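Local coordinates for protein citrate synthase (Metallosphaera sedula, PDB 6ABX) that probably catalyses the condensation of oxaloacetate with acetyl-CoA and water to give citrate and CoA in the tricarboxylic acid cycle, at residues T80-T85 and M92-T97; S128-T133 and P321-T326. One frame throughout, in Å; residues are numbered along the deposited sequence.

Contact 1. Residues T80-T85 and M92-T97; sequences TFVKRT and MDILRT
Phe81 holds CG trans to its backbone N (chi1 -176°), which swings the ring across to Thr97, whose own CG2 is also trans to N; the ring's far end, CZ, meets that methyl at 3.8 Å, the two side chains crossing at about a right angle. The CG1-CD1 branch of Ile94 runs past Thr85. CD1 ends 3.5 Å from Thr85 O, and CG1 lies 3.6 Å from Thr85 OG1, so the apolar branch runs alongside one backbone and one hydroxyl oxygen. Thr85 OG1 is engaged within its own helix, bonding to Phe81 O at 2.8 Å with the donor tilted 34° from the carbonyl plane, while its CG2 sits 3.7 Å above one face of the Phe81 ring, toward the rim. Replacing Thr85 by an alanine would probably leave Phe81 O without its hydroxyl donor, with only the weak bond from the backbone N of the same residue within the segment, uncover part of the ring face and open a gap beside Ile94 CG1. Val82 CG2 adds a looser apolar contact with Ile94 CG2 at 4.2 Å. The hydroxyl of Thr97 bonds to Asp93 O and to Ser100 of the second subunit, and Leu104 of that subunit packs on Phe81 and Ile94. The segment axes approach to 10.7 Å at 162°, and no hydrogen bond joins them: this is a nearly antiparallel helical hairpin of helices 76-85 and 91-105, lying at the dimer interface of the mainly helical citrate synthase fold.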
loop_
_atom_site.group_PDB
_atom_site.type_symbol
_atom_site.label_atom_id
_atom_site.label_comp_id
_atom_site.label_asym_id
_atom_site.label_seq_id
_atom_site.Cartn_x
_atom_site.Cartn_y
_atom_site.Cartn_z
ATOM N N THR A 80 7.135 21.355 -6.798
ATOM C CA THR A 80 8.408 21.677 -6.143
ATOM C C THR A 80 9.108 20.402 -5.645
ATOM O O THR A 80 10.315 20.255 -5.826
ATOM C CB THR A 80 8.279 22.734 -5.038
ATOM O OG1 THR A 80 7.874 23.913 -5.736
ATOM C CG2 THR A 80 9.582 22.955 -4.297
ATOM N N PHE A 81 8.353 19.496 -5.018
ATOM C CA PHE A 81 8.881 18.238 -4.559
ATOM C C PHE A 81 9.535 17.432 -5.689
ATOM O O PHE A 81 10.654 16.856 -5.561
ATOM C CB PHE A 81 7.809 17.415 -3.836
ATOM C CG PHE A 81 8.398 16.141 -3.266
ATOM C CD1 PHE A 81 9.038 16.137 -2.039
ATOM C CD2 PHE A 81 8.347 14.949 -3.986
ATOM C CE1 PHE A 81 9.587 14.970 -1.527
ATOM C CE2 PHE A 81 8.925 13.781 -3.474
ATOM C CZ PHE A 81 9.545 13.798 -2.251
ATOM N N VAL A 82 8.840 17.353 -6.835
ATOM C CA VAL A 82 9.406 16.623 -7.951
ATOM C C VAL A 82 10.715 17.264 -8.425
ATOM O O VAL A 82 11.656 16.590 -8.741
ATOM C CB VAL A 82 8.399 16.511 -9.099
ATOM C CG1 VAL A 82 9.032 15.882 -10.321
ATOM C CG2 VAL A 82 7.174 15.732 -8.652
ATOM N N LYS A 83 10.745 18.585 -8.579
ATOM C CA LYS A 83 11.968 19.241 -9.019
ATOM C C LYS A 83 13.150 18.943 -8.081
ATOM O O LYS A 83 14.320 18.822 -8.518
ATOM C CB LYS A 83 11.701 20.749 -9.146
ATOM C CG LYS A 83 10.818 21.107 -10.320
ATOM C CD LYS A 83 10.498 22.628 -10.334
ATOM C CE LYS A 83 9.090 22.944 -10.775
ATOM N NZ LYS A 83 8.853 24.417 -10.827
ATOM N N ARG A 84 12.861 18.932 -6.782
ATOM C CA ARG A 84 13.822 18.761 -5.745
ATOM C C ARG A 84 14.432 17.361 -5.858
ATOM O O ARG A 84 15.643 17.150 -5.589
ATOM C CB ARG A 84 13.187 18.952 -4.363
ATOM C CG ARG A 84 14.139 18.632 -3.231
ATOM C CD ARG A 84 13.782 19.233 -1.899
ATOM N NE ARG A 84 12.524 18.777 -1.365
ATOM C CZ ARG A 84 12.373 17.809 -0.468
ATOM N NH1 ARG A 84 13.375 16.980 -0.188
ATOM N NH2 ARG A 84 11.198 17.683 0.128
ATOM N N THR A 85 13.603 16.370 -6.237
ATOM C CA THR A 85 13.978 14.946 -6.050
ATOM C C THR A 85 14.194 14.177 -7.354
ATOM O O THR A 85 14.691 13.030 -7.309
ATOM C CB THR A 85 12.926 14.203 -5.209
ATOM O OG1 THR A 85 11.656 14.247 -5.877
ATOM C CG2 THR A 85 12.796 14.793 -3.831
ATOM N N MET A 92 9.806 5.634 -8.780
ATOM C CA MET A 92 8.629 5.022 -8.112
ATOM C C MET A 92 8.463 5.562 -6.685
ATOM O O MET A 92 7.344 5.798 -6.241
ATOM C CB MET A 92 8.741 3.487 -8.159
ATOM C CG MET A 92 8.367 2.910 -9.515
ATOM S SD MET A 92 6.646 3.205 -10.075
ATOM C CE MET A 92 5.854 1.804 -9.292
ATOM N N ASP A 93 9.558 5.885 -5.993
ATOM C CA ASP A 93 9.487 6.547 -4.707
ATOM C C ASP A 93 8.900 7.943 -4.861
ATOM O O ASP A 93 8.142 8.378 -4.025
ATOM C CB ASP A 93 10.847 6.657 -4.004
ATOM C CG ASP A 93 11.437 5.293 -3.617
ATOM O OD1 ASP A 93 10.730 4.274 -3.773
ATOM O OD2 ASP A 93 12.638 5.247 -3.187
ATOM N N ILE A 94 9.272 8.658 -5.937
ATOM C CA ILE A 94 8.744 9.969 -6.161
ATOM C C ILE A 94 7.236 9.862 -6.413
ATOM O O ILE A 94 6.475 10.581 -5.866
ATOM C CB ILE A 94 9.466 10.665 -7.324
ATOM C CG1 ILE A 94 10.939 10.905 -6.988
ATOM C CG2 ILE A 94 8.764 11.971 -7.661
ATOM C CD1 ILE A 94 11.758 11.413 -8.170
ATOM N N LEU A 95 6.837 8.912 -7.260
ATOM C CA LEU A 95 5.428 8.775 -7.583
ATOM C C LEU A 95 4.629 8.340 -6.341
ATOM O O LEU A 95 3.546 8.885 -6.103
ATOM C CB LEU A 95 5.267 7.732 -8.691
ATOM C CG LEU A 95 3.831 7.628 -9.220
ATOM C CD1 LEU A 95 3.435 8.914 -9.908
ATOM C CD2 LEU A 95 3.648 6.419 -10.142
ATOM N N ARG A 96 5.195 7.409 -5.538
ATOM C CA ARG A 96 4.547 6.962 -4.271
ATOM C C ARG A 96 4.277 8.210 -3.418
ATOM O O ARG A 96 3.164 8.434 -2.877
ATOM C CB ARG A 96 5.424 5.935 -3.563
ATOM C CG ARG A 96 4.841 5.287 -2.312
ATOM C CD ARG A 96 5.941 4.469 -1.647
ATOM N NE ARG A 96 7.069 5.250 -1.154
ATOM C CZ ARG A 96 8.337 4.927 -1.196
ATOM N NH1 ARG A 96 8.707 3.724 -1.614
ATOM N NH2 ARG A 96 9.255 5.773 -0.743
ATOM N N THR A 97 5.310 9.042 -3.255
ATOM C CA THR A 97 5.239 10.202 -2.363
ATOM C C THR A 97 4.267 11.272 -2.887
ATOM O O THR A 97 3.422 11.813 -2.121
ATOM C CB THR A 97 6.612 10.819 -2.111
ATOM O OG1 THR A 97 7.512 9.784 -1.712
ATOM C CG2 THR A 97 6.480 11.919 -1.076
#

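Contact 2. Residues S128-T133 and P321-T326; sequences SLIQRT and PDLFPT
The backbones stay well apart, Gln131 and Leu323 making the nearest approach at 7.9 Å between their CA atoms, where regular helix 128-133 faces a 3-10 turn, 321-323, that leads into the next helix. Leu323 bridges this distance, its two methyls dividing the work between consecutive residues of the opposite helix. CD2 meets Ile130 CG2 at 3.8 Å as the two side chains run antiparallel. CD1 instead lies against Gln131, 3.7 Å from CB and 3.3 Å from OE1, the side chains crossing obliquely. The bend in Gln131 explains how both ends of one residue reach the same methyl: CG is trans to the backbone N, and the chain then turns at chi2 (74°), bringing the amide back to Leu323. OE1 has its polar partner just outside the segment, accepting a hydrogen bond from the backbone N of Asp320, so the buried amide oxygen is satisfied while Leu323 CD1 lies over one face of the amide, near OE1. Leu323 also contributes its carbonyl: Thr326 OG1 donates to Leu323 O at 2.7 Å, in the carbonyl plane and on a lone pair, with a C=O...donor angle of 134°. This bond ties the 3-10 turn to the helix that follows. On the other segment, Thr133 N and OG1 reach Leu129 O one above and one below its carbonyl plane, the hydroxyl at 2.8 Å. Beside the contact, Asp322 forms a salt bridge with Arg134. The union is a van der Waals join centred on Leu323, setting the 3-10 turn that leads into helix 324-343 against the C-terminal part of helix 112-134 within the helical core of the citrate synthase fold.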
loop_
_atom_site.group_PDB
_atom_site.type_symbol
_atom_site.label_atom_id
_atom_site.label_comp_id
_atom_site.label_asym_id
_atom_site.label_seq_id
_atom_site.Cartn_x
_atom_site.Cartn_y
_atom_site.Cartn_z
ATOM N N SER A 128 6.377 13.416 -16.430
ATOM C CA SER A 128 6.972 14.339 -17.414
ATOM C C SER A 128 7.923 15.348 -16.719
ATOM O O SER A 128 9.039 15.583 -17.219
ATOM C CB SER A 128 5.880 14.992 -18.232
ATOM O OG SER A 128 5.154 14.026 -18.979
ATOM N N LEU A 129 7.508 15.894 -15.574
ATOM C CA LEU A 129 8.358 16.811 -14.807
ATOM C C LEU A 129 9.594 16.107 -14.259
ATOM O O LEU A 129 10.695 16.661 -14.352
ATOM C CB LEU A 129 7.533 17.453 -13.710
ATOM C CG LEU A 129 8.273 18.443 -12.820
ATOM C CD1 LEU A 129 8.920 19.543 -13.647
ATOM C CD2 LEU A 129 7.261 19.003 -11.836
ATOM N N ILE A 130 9.482 14.829 -13.849
ATOM C CA ILE A 130 10.682 14.084 -13.504
ATOM C C ILE A 130 11.625 14.065 -14.709
ATOM O O ILE A 130 12.814 14.350 -14.555
ATOM C CB ILE A 130 10.382 12.653 -13.005
ATOM C CG1 ILE A 130 9.582 12.634 -11.717
ATOM C CG2 ILE A 130 11.706 11.861 -12.891
ATOM C CD1 ILE A 130 9.057 11.264 -11.324
ATOM N N GLN A 131 11.116 13.652 -15.880
ATOM C CA GLN A 131 11.959 13.475 -17.043
ATOM C C GLN A 131 12.611 14.792 -17.477
ATOM O O GLN A 131 13.789 14.787 -17.790
ATOM C CB GLN A 131 11.162 12.911 -18.210
ATOM C CG GLN A 131 11.991 12.770 -19.456
ATOM C CD GLN A 131 12.907 11.606 -19.290
ATOM O OE1 GLN A 131 12.510 10.430 -19.485
ATOM N NE2 GLN A 131 14.118 11.929 -18.841
ATOM N N ARG A 132 11.826 15.863 -17.562
ATOM C CA ARG A 132 12.302 17.187 -18.011
ATOM C C ARG A 132 13.399 17.635 -17.031
ATOM O O ARG A 132 14.480 18.034 -17.485
ATOM C CB ARG A 132 11.181 18.228 -17.979
ATOM C CG ARG A 132 10.061 17.981 -18.983
ATOM C CD ARG A 132 10.423 18.265 -20.418
ATOM N NE ARG A 132 10.575 19.670 -20.793
ATOM C CZ ARG A 132 10.952 20.106 -21.991
ATOM N NH1 ARG A 132 11.095 19.286 -23.030
ATOM N NH2 ARG A 132 11.103 21.402 -22.178
ATOM N N THR A 133 13.147 17.454 -15.736
ATOM C CA THR A 133 14.098 17.948 -14.691
ATOM C C THR A 133 15.441 17.221 -14.842
ATOM O O THR A 133 16.524 17.826 -14.757
ATOM C CB THR A 133 13.496 17.819 -13.294
ATOM O OG1 THR A 133 12.308 18.600 -13.197
ATOM C CG2 THR A 133 14.479 18.247 -12.236
ATOM N N PRO A 321 14.585 4.749 -19.522
ATOM C CA PRO A 321 14.216 3.431 -19.038
ATOM C C PRO A 321 13.768 3.336 -17.581
ATOM O O PRO A 321 12.810 2.604 -17.295
ATOM C CB PRO A 321 15.507 2.627 -19.232
ATOM C CG PRO A 321 16.111 3.253 -20.443
ATOM C CD PRO A 321 15.866 4.729 -20.244
ATOM N N ASP A 322 14.364 4.096 -16.666
ATOM C CA ASP A 322 13.984 3.802 -15.332
ATOM C C ASP A 322 12.656 4.509 -14.979
ATOM O O ASP A 322 12.165 4.311 -13.880
ATOM C CB ASP A 322 15.081 4.116 -14.340
ATOM C CG ASP A 322 15.244 5.595 -14.171
ATOM O OD1 ASP A 322 14.794 6.305 -15.074
ATOM O OD2 ASP A 322 15.847 6.009 -13.145
ATOM N N LEU A 323 12.097 5.313 -15.891
ATOM C CA LEU A 323 10.713 5.820 -15.683
ATOM C C LEU A 323 9.682 4.771 -16.084
ATOM O O LEU A 323 8.444 4.991 -15.827
ATOM C CB LEU A 323 10.534 7.108 -16.481
ATOM C CG LEU A 323 11.337 8.280 -15.941
ATOM C CD1 LEU A 323 10.977 9.552 -16.670
ATOM C CD2 LEU A 323 11.085 8.467 -14.452
ATOM N N PHE A 324 10.078 3.662 -16.732
ATOM C CA PHE A 324 9.053 2.756 -17.290
ATOM C C PHE A 324 8.061 2.262 -16.223
ATOM O O PHE A 324 6.857 2.224 -16.502
ATOM C CB PHE A 324 9.626 1.536 -18.026
ATOM C CG PHE A 324 8.502 0.599 -18.434
ATOM C CD1 PHE A 324 7.444 1.068 -19.212
ATOM C CD2 PHE A 324 8.388 -0.678 -17.903
ATOM C CE1 PHE A 324 6.360 0.253 -19.516
ATOM C CE2 PHE A 324 7.315 -1.490 -18.228
ATOM C CZ PHE A 324 6.295 -1.025 -19.023
ATOM N N PRO A 325 8.464 1.893 -14.984
ATOM C CA PRO A 325 7.494 1.451 -13.984
ATOM C C PRO A 325 6.455 2.534 -13.650
ATOM O O PRO A 325 5.260 2.222 -13.376
ATOM C CB PRO A 325 8.311 1.134 -12.727
ATOM C CG PRO A 325 9.738 0.902 -13.264
ATOM C CD PRO A 325 9.874 1.642 -14.573
ATOM N N THR A 326 6.873 3.797 -13.748
ATOM C CA THR A 326 5.906 4.894 -13.464
ATOM C C THR A 326 4.854 4.930 -14.580
ATOM O O THR A 326 3.653 5.298 -14.316
ATOM C CB THR A 326 6.528 6.259 -13.173
ATOM O OG1 THR A 326 7.138 6.813 -14.340
ATOM C CG2 THR A 326 7.533 6.215 -12.037
#

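How the contacts relate
Both segments of contact 1 precede those of contact 2 in the chain, yet the contact centres lie only about 10 Å apart, on the same side of the chain's centre. The two meet directly: Val82 CG1 packs on Ile130 CG1 at 3.6 Å, and Met92 SD comes within 3.7 Å of Thr326 CG2. Helix 112-134 follows helix 91-105 in sequence, whereas the turn and start of helix at 321-326 come from far downstream, Leu323 meeting helix 112-134 and Pro325 and Thr326 meeting Met92. At contact 1 this buried cluster reaches the second subunit; at contact 2 no other chain touches it, so together they connect the dimer interface to the subunit interior, away from the oxaloacetate and acetyl-CoA sites.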